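Local coordinates for protein transcriptional regulator, LysR family (Vibrio cholerae, PDB 3SZP) that activates virulence genes as a transcription factor of the LysR family, probably by binding regulatory DNA through its winged helix-turn-helix domain, at residues P168-S173 with Q185-K190; Y192-W197 with N260-Y265; G16-T21 with I27-I32; L8-V13 with P70-L75. All coordinates share one frame; numbering follows the deposited sequence.

Contact 1. Residues P168-S173 with Q185-K190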
loop_
_atom_site.group_PDB
_atom_site.type_symbol
_atom_site.label_atom_id
_atom_site.label_comp_id
_atom_site.label_asym_id
_atom_site.label_seq_id
_atom_site.Cartn_x
_atom_site.Cartn_y
_atom_site.Cartn_z
ATOM N N PRO A 168 16.738 -31.360 -30.779
ATOM C CA PRO A 168 18.014 -31.886 -31.291
ATOM C C PRO A 168 19.141 -30.849 -31.128
ATOM O O PRO A 168 20.269 -31.213 -30.782
ATOM C CB PRO A 168 17.736 -32.119 -32.777
ATOM C CG PRO A 168 16.244 -32.292 -32.874
ATOM C CD PRO A 168 15.645 -31.443 -31.760
ATOM N N GLN A 169 18.830 -29.578 -31.366
ATOM C CA GLN A 169 19.813 -28.524 -31.172
ATOM C C GLN A 169 20.395 -28.592 -29.760
ATOM O O GLN A 169 21.602 -28.470 -29.587
ATOM C CB GLN A 169 19.214 -27.134 -31.454
ATOM C CG GLN A 169 20.245 -26.016 -31.662
ATOM C CD GLN A 169 19.715 -24.594 -31.342
ATOM O OE1 GLN A 169 18.499 -24.347 -31.258
ATOM N NE2 GLN A 169 20.641 -23.658 -31.158
ATOM N N TYR A 170 19.545 -28.789 -28.747
ATOM C CA TYR A 170 20.033 -28.833 -27.363
ATOM C C TYR A 170 20.913 -30.072 -27.139
ATOM O O TYR A 170 21.988 -29.992 -26.534
ATOM C CB TYR A 170 18.884 -28.816 -26.350
ATOM C CG TYR A 170 19.358 -28.997 -24.921
ATOM C CD1 TYR A 170 19.838 -27.915 -24.181
ATOM C CD2 TYR A 170 19.350 -30.245 -24.321
ATOM C CE1 TYR A 170 20.290 -28.075 -22.881
ATOM C CE2 TYR A 170 19.801 -30.419 -23.025
ATOM C CZ TYR A 170 20.264 -29.327 -22.311
ATOM O OH TYR A 170 20.710 -29.494 -21.030
ATOM N N LEU A 171 20.445 -31.209 -27.620
ATOM C CA LEU A 171 21.152 -32.454 -27.395
ATOM C C LEU A 171 22.490 -32.484 -28.132
ATOM O O LEU A 171 23.445 -33.090 -27.655
ATOM C CB LEU A 171 20.274 -33.631 -27.790
ATOM C CG LEU A 171 19.081 -33.705 -26.846
ATOM C CD1 LEU A 171 18.123 -34.807 -27.257
ATOM C CD2 LEU A 171 19.586 -33.907 -25.426
ATOM N N SER A 172 22.547 -31.813 -29.281
ATOM C CA SER A 172 23.785 -31.654 -30.028
ATOM C C SER A 172 24.905 -31.120 -29.154
ATOM O O SER A 172 26.066 -31.482 -29.332
ATOM C CB SER A 172 23.581 -30.692 -31.199
ATOM O OG SER A 172 22.944 -31.334 -32.286
ATOM N N SER A 173 24.550 -30.256 -28.213
ATOM C CA SER A 173 25.538 -29.531 -27.438
ATOM C C SER A 173 25.617 -29.995 -25.984
ATOM O O SER A 173 26.538 -29.626 -25.254
ATOM C CB SER A 173 25.218 -28.041 -27.488
ATOM O OG SER A 173 26.333 -27.283 -27.059
ATOM N N GLN A 185 22.701 -31.973 -14.079
ATOM C CA GLN A 185 23.758 -31.378 -14.893
ATOM C C GLN A 185 23.195 -30.620 -16.092
ATOM O O GLN A 185 23.918 -29.907 -16.770
ATOM C CB GLN A 185 24.723 -32.463 -15.388
ATOM C CG GLN A 185 25.845 -32.811 -14.420
ATOM C CD GLN A 185 25.334 -33.130 -13.031
ATOM O OE1 GLN A 185 24.735 -34.191 -12.802
ATOM N NE2 GLN A 185 25.552 -32.206 -12.091
ATOM N N HIS A 186 21.901 -30.778 -16.349
ATOM C CA HIS A 186 21.287 -30.227 -17.552
ATOM C C HIS A 186 20.465 -28.982 -17.294
ATOM O O HIS A 186 20.131 -28.689 -16.147
ATOM C CB HIS A 186 20.406 -31.281 -18.211
ATOM C CG HIS A 186 21.175 -32.240 -19.045
ATOM N ND1 HIS A 186 21.407 -32.028 -20.385
ATOM C CD2 HIS A 186 21.795 -33.402 -18.727
ATOM C CE1 HIS A 186 22.132 -33.024 -20.862
ATOM N NE2 HIS A 186 22.377 -33.871 -19.876
ATOM N N GLN A 187 20.137 -28.268 -18.375
ATOM C CA GLN A 187 19.232 -27.119 -18.311
ATOM C C GLN A 187 17.793 -27.612 -18.290
ATOM O O GLN A 187 17.324 -28.212 -19.253
ATOM C CB GLN A 187 19.443 -26.185 -19.503
ATOM C CG GLN A 187 20.805 -25.532 -19.505
ATOM C CD GLN A 187 21.232 -25.135 -18.095
ATOM O OE1 GLN A 187 20.672 -24.214 -17.501
ATOM N NE2 GLN A 187 22.223 -25.860 -17.539
ATOM N N LEU A 188 17.094 -27.375 -17.189
ATOM C CA LEU A 188 15.713 -27.847 -17.092
ATOM C C LEU A 188 14.684 -26.738 -17.302
ATOM O O LEU A 188 14.912 -25.588 -16.926
ATOM C CB LEU A 188 15.484 -28.587 -15.774
ATOM C CG LEU A 188 16.524 -29.674 -15.520
ATOM C CD1 LEU A 188 16.179 -30.450 -14.258
ATOM C CD2 LEU A 188 16.632 -30.636 -16.735
ATOM N N LEU A 189 13.556 -27.097 -17.913
ATOM C CA LEU A 189 12.485 -26.166 -18.225
ATOM C C LEU A 189 11.215 -26.748 -17.632
ATOM O O LEU A 189 10.801 -27.851 -17.996
ATOM C CB LEU A 189 12.310 -26.014 -19.735
ATOM C CG LEU A 189 13.607 -25.829 -20.532
ATOM C CD1 LEU A 189 13.353 -26.026 -22.043
ATOM C CD2 LEU A 189 14.213 -24.447 -20.273
ATOM N N LYS A 190 10.604 -26.014 -16.709
ATOM C CA LYS A 190 9.509 -26.576 -15.932
ATOM C C LYS A 190 8.282 -25.670 -15.915
ATOM O O LYS A 190 8.390 -24.453 -15.709
ATOM C CB LYS A 190 9.961 -26.896 -14.503
ATOM C CG LYS A 190 11.243 -27.776 -14.392
ATOM C CD LYS A 190 11.397 -28.274 -12.962
ATOM C CE LYS A 190 12.585 -29.192 -12.725
ATOM N NZ LYS A 190 12.567 -29.661 -11.298
#
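The phenol oxygen of Tyr170 is gripped by two groups of the segment 185-190. Its shorter bond joins Tyr170 OH to His186 ND1 at 2.7 Å, and either partner could supply the proton. The second comes from the backbone: Gln187 N donates to Tyr170 OH over 3.0 Å, with an N-H...O angle of 159°. A tyrosine suits this place because its long, rigid side chain carries a hydroxyl that can donate and accept at once. With CG anti to the backbone N (chi1 174°), the ring reaches from the helix 168-173 across to the loop that leads into the strand 188-191. Histidine answers with a ring nitrogen at its edge. The two rings therefore meet rim to rim, their planes 52° apart, and neither lies over the other's face. Beside the hydroxyl, the methylene Gln187 CB touches Tyr170 CE1 at 4.0 Å, while the amide end of the glutamine turns off elsewhere. This junction lies within the LysR substrate-binding domain. His174 stacks on the Tyr170 ring, Ile233 of the strand 233-237 packs against both Tyr170 and His186, and backbone bonds from Gln187 and Leu189 to Ile233 tie the segment to that parallel neighbour.

Contact 2. Residues Y192-W197 with N260-Y265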
loop_
_atom_site.group_PDB
_atom_site.type_symbol
_atom_site.label_atom_id
_atom_site.label_comp_id
_atom_site.label_asym_id
_atom_site.label_seq_id
_atom_site.Cartn_x
_atom_site.Cartn_y
_atom_site.Cartn_z
ATOM N N TYR A 192 4.160 -25.372 -14.364
ATOM C CA TYR A 192 3.216 -25.858 -13.375
ATOM C C TYR A 192 2.175 -26.681 -14.119
ATOM O O TYR A 192 1.746 -26.281 -15.194
ATOM C CB TYR A 192 2.564 -24.668 -12.655
ATOM C CG TYR A 192 1.530 -25.086 -11.643
ATOM C CD1 TYR A 192 0.241 -25.391 -12.050
ATOM C CD2 TYR A 192 1.841 -25.194 -10.287
ATOM C CE1 TYR A 192 -0.717 -25.787 -11.147
ATOM C CE2 TYR A 192 0.870 -25.598 -9.361
ATOM C CZ TYR A 192 -0.400 -25.890 -9.812
ATOM O OH TYR A 192 -1.394 -26.302 -8.959
ATOM N N PRO A 193 1.731 -27.817 -13.555
ATOM C CA PRO A 193 2.044 -28.380 -12.233
ATOM C C PRO A 193 3.166 -29.413 -12.233
ATOM O O PRO A 193 3.240 -30.217 -11.298
ATOM C CB PRO A 193 0.733 -29.066 -11.833
ATOM C CG PRO A 193 0.148 -29.533 -13.164
ATOM C CD PRO A 193 0.627 -28.544 -14.221
ATOM N N LEU A 194 4.018 -29.420 -13.244
ATOM C CA LEU A 194 5.086 -30.421 -13.283
ATOM C C LEU A 194 6.412 -29.752 -12.922
ATOM O O LEU A 194 7.289 -29.557 -13.771
ATOM C CB LEU A 194 5.163 -31.082 -14.665
ATOM C CG LEU A 194 3.841 -31.688 -15.171
ATOM C CD1 LEU A 194 3.981 -32.133 -16.618
ATOM C CD2 LEU A 194 3.409 -32.861 -14.286
ATOM N N LEU A 195 6.538 -29.399 -11.651
ATOM C CA LEU A 195 7.716 -28.696 -11.169
ATOM C C LEU A 195 8.669 -29.664 -10.478
ATOM O O LEU A 195 9.888 -29.567 -10.632
ATOM C CB LEU A 195 7.309 -27.565 -10.220
ATOM C CG LEU A 195 6.347 -26.560 -10.854
ATOM C CD1 LEU A 195 5.965 -25.479 -9.858
ATOM C CD2 LEU A 195 6.939 -25.947 -12.114
ATOM N N LYS A 196 8.090 -30.599 -9.728
ATOM C CA LYS A 196 8.838 -31.609 -8.996
ATOM C C LYS A 196 8.760 -32.919 -9.780
ATOM O O LYS A 196 7.728 -33.578 -9.790
ATOM C CB LYS A 196 8.241 -31.790 -7.597
ATOM C CG LYS A 196 9.043 -32.658 -6.649
ATOM C CD LYS A 196 8.332 -32.762 -5.286
ATOM C CE LYS A 196 9.275 -33.247 -4.174
ATOM N NZ LYS A 196 8.613 -33.354 -2.821
ATOM N N TRP A 197 9.847 -33.283 -10.453
ATOM C CA TRP A 197 9.813 -34.444 -11.329
ATOM C C TRP A 197 10.071 -35.685 -10.490
ATOM O O TRP A 197 11.052 -35.767 -9.741
ATOM C CB TRP A 197 10.843 -34.324 -12.449
ATOM C CG TRP A 197 10.639 -33.142 -13.390
ATOM C CD1 TRP A 197 9.620 -32.223 -13.365
ATOM C CD2 TRP A 197 11.499 -32.757 -14.474
ATOM N NE1 TRP A 197 9.787 -31.303 -14.380
ATOM C CE2 TRP A 197 10.935 -31.607 -15.069
ATOM C CE3 TRP A 197 12.691 -33.278 -15.001
ATOM C CZ2 TRP A 197 11.525 -30.973 -16.168
ATOM C CZ3 TRP A 197 13.273 -32.647 -16.085
ATOM C CH2 TRP A 197 12.692 -31.508 -16.656
ATOM N N ASN A 260 4.203 -40.624 -13.131
ATOM C CA ASN A 260 2.873 -41.119 -12.821
ATOM C C ASN A 260 1.855 -40.614 -13.851
ATOM O O ASN A 260 1.784 -39.417 -14.118
ATOM C CB ASN A 260 2.483 -40.667 -11.408
ATOM C CG ASN A 260 1.400 -41.525 -10.798
ATOM O OD1 ASN A 260 1.309 -42.720 -11.079
ATOM N ND2 ASN A 260 0.559 -40.915 -9.958
ATOM N N PRO A 261 1.069 -41.527 -14.446
ATOM C CA PRO A 261 0.005 -41.084 -15.358
ATOM C C PRO A 261 -0.994 -40.231 -14.596
ATOM O O PRO A 261 -1.214 -40.466 -13.414
ATOM C CB PRO A 261 -0.655 -42.393 -15.799
ATOM C CG PRO A 261 0.351 -43.458 -15.520
ATOM C CD PRO A 261 1.115 -42.996 -14.315
ATOM N N ARG A 262 -1.570 -39.233 -15.249
ATOM C CA ARG A 262 -2.511 -38.348 -14.584
ATOM C C ARG A 262 -3.887 -38.426 -15.267
ATOM O O ARG A 262 -4.005 -38.325 -16.493
ATOM C CB ARG A 262 -1.970 -36.909 -14.539
ATOM C CG ARG A 262 -0.663 -36.761 -13.731
ATOM C CD ARG A 262 -0.112 -35.328 -13.768
ATOM N NE ARG A 262 0.345 -34.922 -15.100
ATOM C CZ ARG A 262 -0.047 -33.808 -15.721
ATOM N NH1 ARG A 262 -0.905 -32.980 -15.140
ATOM N NH2 ARG A 262 0.428 -33.513 -16.917
ATOM N N ASP A 263 -4.920 -38.627 -14.456
ATOM C CA ASP A 263 -6.262 -38.833 -14.961
ATOM C C ASP A 263 -6.991 -37.525 -15.189
ATOM O O ASP A 263 -6.813 -36.549 -14.447
ATOM C CB ASP A 263 -7.060 -39.683 -13.982
ATOM C CG ASP A 263 -6.470 -41.055 -13.795
ATOM O OD1 ASP A 263 -5.985 -41.636 -14.792
ATOM O OD2 ASP A 263 -6.485 -41.548 -12.644
ATOM N N ILE A 264 -7.825 -37.519 -16.216
ATOM C CA ILE A 264 -8.703 -36.396 -16.493
ATOM C C ILE A 264 -10.134 -36.765 -16.142
ATOM O O ILE A 264 -10.668 -37.740 -16.670
ATOM C CB ILE A 264 -8.612 -36.001 -17.963
ATOM C CG1 ILE A 264 -7.169 -35.609 -18.285
ATOM C CG2 ILE A 264 -9.561 -34.836 -18.255
ATOM C CD1 ILE A 264 -6.641 -36.246 -19.525
ATOM N N TYR A 265 -10.736 -36.005 -15.234
ATOM C CA TYR A 265 -12.096 -36.261 -14.799
ATOM C C TYR A 265 -13.069 -35.166 -15.222
ATOM O O TYR A 265 -12.700 -33.989 -15.310
ATOM C CB TYR A 265 -12.173 -36.378 -13.274
ATOM C CG TYR A 265 -11.510 -37.597 -12.687
ATOM C CD1 TYR A 265 -12.182 -38.807 -12.598
ATOM C CD2 TYR A 265 -10.213 -37.531 -12.207
ATOM C CE1 TYR A 265 -11.573 -39.922 -12.047
ATOM C CE2 TYR A 265 -9.587 -38.644 -11.664
ATOM C CZ TYR A 265 -10.272 -39.830 -11.588
ATOM O OH TYR A 265 -9.654 -40.913 -11.028
#
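Leu194 and Arg262 meet by van der Waals contact, a branched aliphatic end laid on a flat cation. Methyl CD2 of Leu194 sits over one face of the guanidinium, displaced toward its rim, and lies 3.8 Å from Arg262 NE. The other methyl, Leu194 CD1, reaches Arg262 NH2 at the same 3.8 Å. Pro193, which follows a cis peptide bond, adds a looser touch, its CG 4.1 Å from Arg262 NH1. Arginine suits the place because its face accepts apolar groups while its N-H groups point outward in the plane. The bend at chi3 (-67°) turns the guanidinium to present that face. In the periplasmic-binding-protein fold of the LysR substrate-binding domain, the contact joins the loop between strands 188-191 and 197-200 to the start of the strand 262-268. Among polar interactions, Arg262 NE forms a salt bridge with Asp162 of the strand 153-166, a residue that the Leu194 side chain also touches. Within the loop, Trp197 NE1 donates to Leu194 O at 3.1 Å, approaching from above the carbonyl plane.

Contact 3. Residues G16-T21 with I27-I32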
loop_
_atom_site.group_PDB
_atom_site.type_symbol
_atom_site.label_atom_id
_atom_site.label_comp_id
_atom_site.label_asym_id
_atom_site.label_seq_id
_atom_site.Cartn_x
_atom_site.Cartn_y
_atom_site.Cartn_z
ATOM N N GLY A 16 -13.386 -8.964 -2.021
ATOM C CA GLY A 16 -12.353 -8.266 -1.285
ATOM C C GLY A 16 -11.293 -7.563 -2.120
ATOM O O GLY A 16 -10.382 -6.948 -1.555
ATOM N N SER A 17 -11.396 -7.663 -3.444
ATOM C CA SER A 17 -10.506 -6.936 -4.347
ATOM C C SER A 17 -11.058 -6.884 -5.776
ATOM O O SER A 17 -11.954 -7.659 -6.137
ATOM C CB SER A 17 -9.111 -7.565 -4.360
ATOM O OG SER A 17 -9.068 -8.716 -5.181
ATOM N N TYR A 18 -10.519 -5.976 -6.586
ATOM C CA TYR A 18 -10.956 -5.844 -7.970
ATOM C C TYR A 18 -10.473 -7.019 -8.802
ATOM O O TYR A 18 -11.212 -7.534 -9.636
ATOM C CB TYR A 18 -10.453 -4.545 -8.597
ATOM C CG TYR A 18 -11.167 -3.284 -8.159
ATOM C CD1 TYR A 18 -12.299 -3.333 -7.371
ATOM C CD2 TYR A 18 -10.697 -2.034 -8.550
ATOM C CE1 TYR A 18 -12.942 -2.169 -6.978
ATOM C CE2 TYR A 18 -11.327 -0.869 -8.163
ATOM C CZ TYR A 18 -12.450 -0.937 -7.376
ATOM O OH TYR A 18 -13.085 0.230 -6.983
ATOM N N THR A 19 -9.221 -7.424 -8.588
ATOM C CA THR A 19 -8.635 -8.553 -9.301
ATOM C C THR A 19 -9.404 -9.839 -8.987
ATOM O O THR A 19 -9.725 -10.623 -9.878
ATOM C CB THR A 19 -7.130 -8.743 -8.958
ATOM O OG1 THR A 19 -6.335 -7.753 -9.639
ATOM C CG2 THR A 19 -6.650 -10.137 -9.365
ATOM N N SER A 20 -9.692 -10.051 -7.713
ATOM C CA SER A 20 -10.459 -11.210 -7.304
ATOM C C SER A 20 -11.825 -11.175 -7.982
ATOM O O SER A 20 -12.316 -12.179 -8.484
ATOM C CB SER A 20 -10.628 -11.222 -5.787
ATOM O OG SER A 20 -11.607 -12.175 -5.410
ATOM N N THR A 21 -12.424 -9.996 -8.007
ATOM C CA THR A 21 -13.724 -9.824 -8.637
ATOM C C THR A 21 -13.647 -10.007 -10.152
ATOM O O THR A 21 -14.515 -10.644 -10.759
ATOM C CB THR A 21 -14.350 -8.466 -8.261
ATOM O OG1 THR A 21 -14.475 -8.385 -6.831
ATOM C CG2 THR A 21 -15.718 -8.313 -8.900
ATOM N N ILE A 27 -14.844 -9.495 -15.800
ATOM C CA ILE A 27 -14.815 -8.058 -16.077
ATOM C C ILE A 27 -13.409 -7.551 -15.805
ATOM O O ILE A 27 -12.917 -7.712 -14.695
ATOM C CB ILE A 27 -15.792 -7.261 -15.175
ATOM C CG1 ILE A 27 -17.210 -7.851 -15.251
ATOM C CG2 ILE A 27 -15.794 -5.813 -15.604
ATOM C CD1 ILE A 27 -18.275 -7.128 -14.380
ATOM N N PRO A 28 -12.750 -6.942 -16.811
ATOM C CA PRO A 28 -11.398 -6.418 -16.552
ATOM C C PRO A 28 -11.404 -5.453 -15.378
ATOM O O PRO A 28 -12.393 -4.736 -15.156
ATOM C CB PRO A 28 -11.046 -5.665 -17.845
ATOM C CG PRO A 28 -11.894 -6.345 -18.898
ATOM C CD PRO A 28 -13.181 -6.701 -18.197
ATOM N N VAL A 29 -10.299 -5.440 -14.643
ATOM C CA VAL A 29 -10.131 -4.517 -13.530
ATOM C C VAL A 29 -10.418 -3.079 -13.955
ATOM O O VAL A 29 -11.147 -2.374 -13.277
ATOM C CB VAL A 29 -8.729 -4.640 -12.903
ATOM C CG1 VAL A 29 -8.456 -3.479 -11.948
ATOM C CG2 VAL A 29 -8.601 -5.991 -12.192
ATOM N N ALA A 30 -9.863 -2.652 -15.083
ATOM C CA ALA A 30 -10.044 -1.263 -15.518
ATOM C C ALA A 30 -11.524 -0.920 -15.665
ATOM O O ALA A 30 -11.959 0.178 -15.316
ATOM C CB ALA A 30 -9.286 -0.994 -16.827
ATOM N N THR A 31 -12.300 -1.865 -16.187
ATOM C CA THR A 31 -13.735 -1.651 -16.341
ATOM C C THR A 31 -14.471 -1.657 -14.985
ATOM O O THR A 31 -15.395 -0.874 -14.766
ATOM C CB THR A 31 -14.350 -2.681 -17.329
ATOM O OG1 THR A 31 -13.782 -2.474 -18.633
ATOM C CG2 THR A 31 -15.869 -2.542 -17.401
ATOM N N ILE A 32 -14.045 -2.536 -14.078
ATOM C CA ILE A 32 -14.559 -2.532 -12.713
ATOM C C ILE A 32 -14.297 -1.187 -12.037
ATOM O O ILE A 32 -15.177 -0.633 -11.377
ATOM C CB ILE A 32 -13.932 -3.634 -11.828
ATOM C CG1 ILE A 32 -14.331 -5.024 -12.321
ATOM C CG2 ILE A 32 -14.343 -3.429 -10.341
ATOM C CD1 ILE A 32 -13.770 -6.171 -11.451
#
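Ile32 CG2 lies over one face of the Tyr18 ring, a CH-pi contact 3.8 Å from the ring centroid and 20° off the normal. That methyl is anti to the backbone N of Ile32, whereas CG1 takes the other branch and carries CD1 to the backbone of the facing helix, 3.4 Å from Tyr18 O and 3.9 Å from Thr21 CG2. A beta-branched isoleucine thus touches a ring with one arm and a helix turn with the other. Val29, one turn earlier, splits likewise: CG1 meets Tyr18 CB at 4.0 Å, and CG2 meets Thr19 OG1 at 3.8 Å. These helices, 18-25 and 29-43, form the helix-turn-helix of the LysR DNA-binding domain, the second being the recognition helix as in the family. Around this apolar core, polar groups fix the start of the first helix. Ser17 is its N-cap, its OG accepting from Ser20 N at 2.9 Å. Ser17 O takes two bonds from Thr21, from N and from OG1 (2.7 Å), which arrive on opposite faces of the carbonyl plane; the OG1 bond holds the threonine's rotation, with its methyl directed to Ile32. Farther out, Leu8 of the helix 3-15 packs on Thr21.

Contact 4. Residues L8-V13 with P70-L75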
loop_
_atom_site.group_PDB
_atom_site.type_symbol
_atom_site.label_atom_id
_atom_site.label_comp_id
_atom_site.label_asym_id
_atom_site.label_seq_id
_atom_site.Cartn_x
_atom_site.Cartn_y
_atom_site.Cartn_z
ATOM N N LEU A 8 -22.312 -4.686 -8.623
ATOM C CA LEU A 8 -20.890 -4.945 -8.837
ATOM C C LEU A 8 -20.120 -4.525 -7.589
ATOM O O LEU A 8 -19.177 -5.192 -7.176
ATOM C CB LEU A 8 -20.348 -4.185 -10.051
ATOM C CG LEU A 8 -18.814 -4.332 -10.189
ATOM C CD1 LEU A 8 -18.457 -5.807 -10.408
ATOM C CD2 LEU A 8 -18.232 -3.477 -11.319
ATOM N N PHE A 9 -20.541 -3.411 -6.998
ATOM C CA PHE A 9 -19.955 -2.927 -5.753
ATOM C C PHE A 9 -20.113 -3.982 -4.670
ATOM O O PHE A 9 -19.156 -4.325 -3.985
ATOM C CB PHE A 9 -20.624 -1.615 -5.338
ATOM C CG PHE A 9 -20.519 -1.306 -3.866
ATOM C CD1 PHE A 9 -19.310 -0.891 -3.303
ATOM C CD2 PHE A 9 -21.636 -1.403 -3.046
ATOM C CE1 PHE A 9 -19.224 -0.583 -1.947
ATOM C CE2 PHE A 9 -21.556 -1.077 -1.686
ATOM C CZ PHE A 9 -20.345 -0.681 -1.136
ATOM N N ARG A 10 -21.320 -4.518 -4.532
ATOM C CA ARG A 10 -21.544 -5.611 -3.598
ATOM C C ARG A 10 -20.571 -6.778 -3.820
ATOM O O ARG A 10 -20.026 -7.320 -2.857
ATOM C CB ARG A 10 -22.984 -6.112 -3.694
ATOM C CG ARG A 10 -23.254 -7.364 -2.861
ATOM C CD ARG A 10 -24.672 -7.888 -3.062
ATOM N NE ARG A 10 -24.893 -8.446 -4.397
ATOM C CZ ARG A 10 -24.853 -9.749 -4.688
ATOM N NH1 ARG A 10 -24.574 -10.642 -3.745
ATOM N NH2 ARG A 10 -25.080 -10.163 -5.931
ATOM N N LEU A 11 -20.355 -7.164 -5.080
ATOM C CA LEU A 11 -19.508 -8.315 -5.391
ATOM C C LEU A 11 -18.053 -8.022 -5.058
ATOM O O LEU A 11 -17.305 -8.906 -4.626
ATOM C CB LEU A 11 -19.619 -8.710 -6.871
ATOM C CG LEU A 11 -20.943 -9.224 -7.433
ATOM C CD1 LEU A 11 -20.771 -9.625 -8.903
ATOM C CD2 LEU A 11 -21.477 -10.392 -6.622
ATOM N N VAL A 12 -17.647 -6.779 -5.293
ATOM C CA VAL A 12 -16.293 -6.361 -4.966
ATOM C C VAL A 12 -16.045 -6.516 -3.465
ATOM O O VAL A 12 -15.003 -7.004 -3.054
ATOM C CB VAL A 12 -16.038 -4.914 -5.411
ATOM C CG1 VAL A 12 -14.824 -4.338 -4.694
ATOM C CG2 VAL A 12 -15.875 -4.843 -6.953
ATOM N N VAL A 13 -17.019 -6.112 -2.658
ATOM C CA VAL A 13 -16.891 -6.219 -1.209
ATOM C C VAL A 13 -16.798 -7.679 -0.787
ATOM O O VAL A 13 -15.978 -8.038 0.046
ATOM C CB VAL A 13 -18.085 -5.549 -0.474
ATOM C CG1 VAL A 13 -17.974 -5.756 1.028
ATOM C CG2 VAL A 13 -18.146 -4.075 -0.800
ATOM N N PRO A 70 -29.041 -7.618 0.964
ATOM C CA PRO A 70 -30.101 -8.626 1.067
ATOM C C PRO A 70 -31.028 -8.627 -0.146
ATOM O O PRO A 70 -31.302 -9.694 -0.697
ATOM C CB PRO A 70 -30.864 -8.203 2.324
ATOM C CG PRO A 70 -29.843 -7.494 3.151
ATOM C CD PRO A 70 -28.931 -6.801 2.187
ATOM N N LEU A 71 -31.501 -7.449 -0.544
ATOM C CA LEU A 71 -32.349 -7.306 -1.720
ATOM C C LEU A 71 -31.636 -7.727 -3.006
ATOM O O LEU A 71 -32.250 -8.315 -3.891
ATOM C CB LEU A 71 -32.841 -5.867 -1.862
ATOM C CG LEU A 71 -33.803 -5.358 -0.788
ATOM C CD1 LEU A 71 -34.211 -3.919 -1.078
ATOM C CD2 LEU A 71 -35.016 -6.255 -0.699
ATOM N N LEU A 72 -30.349 -7.411 -3.117
ATOM C CA LEU A 72 -29.595 -7.799 -4.299
ATOM C C LEU A 72 -29.402 -9.315 -4.336
ATOM O O LEU A 72 -29.454 -9.924 -5.397
ATOM C CB LEU A 72 -28.255 -7.072 -4.364
ATOM C CG LEU A 72 -28.302 -5.563 -4.618
ATOM C CD1 LEU A 72 -26.977 -4.908 -4.230
ATOM C CD2 LEU A 72 -28.652 -5.255 -6.064
ATOM N N GLU A 73 -29.198 -9.920 -3.171
ATOM C CA GLU A 73 -29.115 -11.373 -3.074
ATOM C C GLU A 73 -30.432 -12.051 -3.474
ATOM O O GLU A 73 -30.427 -12.999 -4.253
ATOM C CB GLU A 73 -28.702 -11.803 -1.667
ATOM C CG GLU A 73 -27.211 -11.639 -1.376
ATOM C CD GLU A 73 -26.940 -11.274 0.079
ATOM O OE1 GLU A 73 -27.892 -11.331 0.898
ATOM O OE2 GLU A 73 -25.784 -10.919 0.403
ATOM N N ARG A 74 -31.550 -11.563 -2.942
ATOM C CA ARG A 74 -32.860 -12.125 -3.260
ATOM C C ARG A 74 -33.145 -12.056 -4.757
ATOM O O ARG A 74 -33.603 -13.029 -5.359
ATOM C CB ARG A 74 -33.969 -11.409 -2.484
ATOM C CG ARG A 74 -33.845 -11.514 -0.967
ATOM C CD ARG A 74 -34.990 -10.787 -0.261
ATOM N NE ARG A 74 -36.275 -11.440 -0.501
ATOM C CZ ARG A 74 -37.431 -11.057 0.037
ATOM N NH1 ARG A 74 -37.477 -10.011 0.854
ATOM N NH2 ARG A 74 -38.546 -11.724 -0.240
ATOM N N LEU A 75 -32.879 -10.897 -5.352
ATOM C CA LEU A 75 -33.064 -10.724 -6.787
ATOM C C LEU A 75 -32.210 -11.709 -7.570
ATOM O O LEU A 75 -32.677 -12.313 -8.527
ATOM C CB LEU A 75 -32.743 -9.290 -7.208
ATOM C CG LEU A 75 -33.848 -8.273 -6.916
ATOM C CD1 LEU A 75 -33.344 -6.840 -7.072
ATOM C CD2 LEU A 75 -35.059 -8.531 -7.812
#
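Arg10 projects from the helix 3-15 of the winged helix-turn-helix domain onto Leu72 of the long helix 59-83, which in this family serves as the linker helix. The apolar part of the contact is carried by Arg10 CD and NE, at the end of the shaft, against the leucine, the two side chains running antiparallel alongside each other. Arg10 CD lies 3.9 Å from both CB and CD1 of Leu72, and Arg10 NE is 3.6 Å from Leu72 CB. The chain is extended through chi2 and bends at chi3 (69°), which turns the guanidinium along the partner helix. A long aliphatic shaft with a charged head suits this place: the end of the shaft lies on a buried leucine, while the head finds polar partners. Those lie on its own helix, Asn7 OD1 accepting from NH2 and Glu14 making a salt bridge with NH1. Leu72 also packs against Leu3 of the third subunit. Any electrostatic help from Glu73 is probably weak. Its carboxylate plane stands 84° from the guanidinium, and Arg10 NH1 lies 4.3 Å from Glu73 OE2, too far for a salt bridge, but 3.7 Å from Glu73 CG.

In the fold
The four contacts fall into two groups. Contacts 3 and 4, with centres about 15 Å apart, share the helix core of the DNA-binding domain: Val12, on the same helix as Arg10, touches Tyr18 at 3.7 Å (Val12 CG1 to Tyr18 CE1), and Ile32 as well. Contacts 1 and 2, centres about 21 Å apart, belong to the substrate-binding domain and meet where Lys190 NZ, 2.8 Å from Leu195 O, probably bonds to it; Trp197 packs on the same lysine. Between the groups the gaps are wide, about 17 Å between nearest atoms of contacts 2 and 3. The assembly brings domains together, however: Pro28 of contact 3 packs on Pro193 of the second subunit.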